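Local coordinates for protein Gp26 (Listeria phage P40, PDB 4JZ5) that probably hydrolyses the peptidoglycan of Listeria cell walls, as the catalytic domain of a phage endolysin of glycosyl hydrolase family 25, at residues A[174-177]-A[181-184]. Numbering follows the deposited sequence.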
# COMPACT_ATOMS: atom_id res chain seq x y z
N TYR A 174 -11.94 -3.94 -9.24
CA TYR A 174 -11.34 -3.95 -10.57
C TYR A 174 -12.33 -3.99 -11.73
O TYR A 174 -11.95 -3.66 -12.85
CB TYR A 174 -10.41 -5.15 -10.74
CG TYR A 174 -9.28 -5.26 -9.76
CD1 TYR A 174 -8.80 -4.16 -9.05
CD2 TYR A 174 -8.65 -6.48 -9.55
CE1 TYR A 174 -7.75 -4.29 -8.17
CE2 TYR A 174 -7.60 -6.60 -8.68
CZ TYR A 174 -7.16 -5.51 -7.98
OH TYR A 174 -6.10 -5.69 -7.11
N GLY A 175 -13.57 -4.42 -11.50
CA GLY A 175 -14.48 -4.57 -12.62
C GLY A 175 -13.94 -5.52 -13.67
O GLY A 175 -13.51 -6.62 -13.34
N VAL A 176 -13.93 -5.09 -14.93
CA VAL A 176 -13.40 -5.92 -16.01
C VAL A 176 -11.89 -6.13 -15.92
O VAL A 176 -11.35 -7.00 -16.60
CB VAL A 176 -13.70 -5.34 -17.41
CG1 VAL A 176 -15.20 -5.41 -17.70
CG2 VAL A 176 -13.17 -3.93 -17.57
N ASP A 177 -11.23 -5.33 -15.08
CA ASP A 177 -9.79 -5.44 -14.84
C ASP A 177 -9.01 -5.37 -16.15
O ASP A 177 -8.26 -6.29 -16.50
CB ASP A 177 -9.44 -6.71 -14.07
CG ASP A 177 -8.13 -6.58 -13.29
OD1 ASP A 177 -7.57 -5.47 -13.24
OD2 ASP A 177 -7.68 -7.59 -12.73
N PRO A 181 -9.87 2.48 -15.36
CA PRO A 181 -10.93 2.46 -14.35
C PRO A 181 -12.20 1.78 -14.87
O PRO A 181 -12.60 1.98 -16.02
CB PRO A 181 -11.16 3.94 -14.06
CG PRO A 181 -9.85 4.59 -14.37
CD PRO A 181 -9.31 3.82 -15.55
N SER A 182 -12.80 0.98 -14.02
CA SER A 182 -13.99 0.22 -14.33
C SER A 182 -14.93 0.41 -13.13
O SER A 182 -15.08 1.53 -12.63
CB SER A 182 -13.61 -1.25 -14.56
OG SER A 182 -14.71 -2.06 -14.93
N THR A 183 -15.52 -0.66 -12.64
CA THR A 183 -16.45 -0.59 -11.52
C THR A 183 -15.81 0.06 -10.29
O THR A 183 -14.72 -0.34 -9.88
CB THR A 183 -16.89 -2.01 -11.16
OG1 THR A 183 -17.31 -2.69 -12.35
CG2 THR A 183 -18.01 -1.98 -10.14
N LYS A 184 -16.48 1.05 -9.71
CA LYS A 184 -16.01 1.68 -8.49
C LYS A 184 -16.32 0.81 -7.27
O LYS A 184 -17.23 -0.01 -7.31
CB LYS A 184 -16.66 3.06 -8.31
CG LYS A 184 -16.19 4.06 -9.34
CD LYS A 184 -16.67 5.47 -9.03
CE LYS A 184 -15.96 6.49 -9.90
NZ LYS A 184 -16.42 7.88 -9.59
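S182 reaches across to V176 in a loop that folds back on a type II' beta turn, Y174 to D177, and the pair illustrates how one side-chain hydroxyl can tie a turn to the chain that follows it. The polar link is a single hydrogen bond, from V176 N to S182 OG at 3.1 Å, nearly straight with an angle of 160° at the hydrogen. It draws on an amide inside the turn, whereas the turn's own closing bond runs from D177 N to Y174 O at 2.9 Å. With OG trans to its own N (chi1 -177°), S182 extends the hydroxyl toward the turn.

Beyond the turn, Y174 OH is hydrogen-bonded to Q193 and the two carboxylate oxygens of D177 to T195 and S196, so the side chains at both ends of the turn are joined to strand 191-195 and to S196 just beyond it. The contact lies at the surface, within the loop linking parallel strands 169-172 and 191-195.

Van der Waals packing supplies the rest. V176 CG2 lies 3.6 Å from S182 OG, alongside the hydrogen bond. S182 CB rests against Y174 O, and G175, at positive phi, presents its bare CA to both hydroxyls, with T183 OG1 3.4 Å from G175 CA.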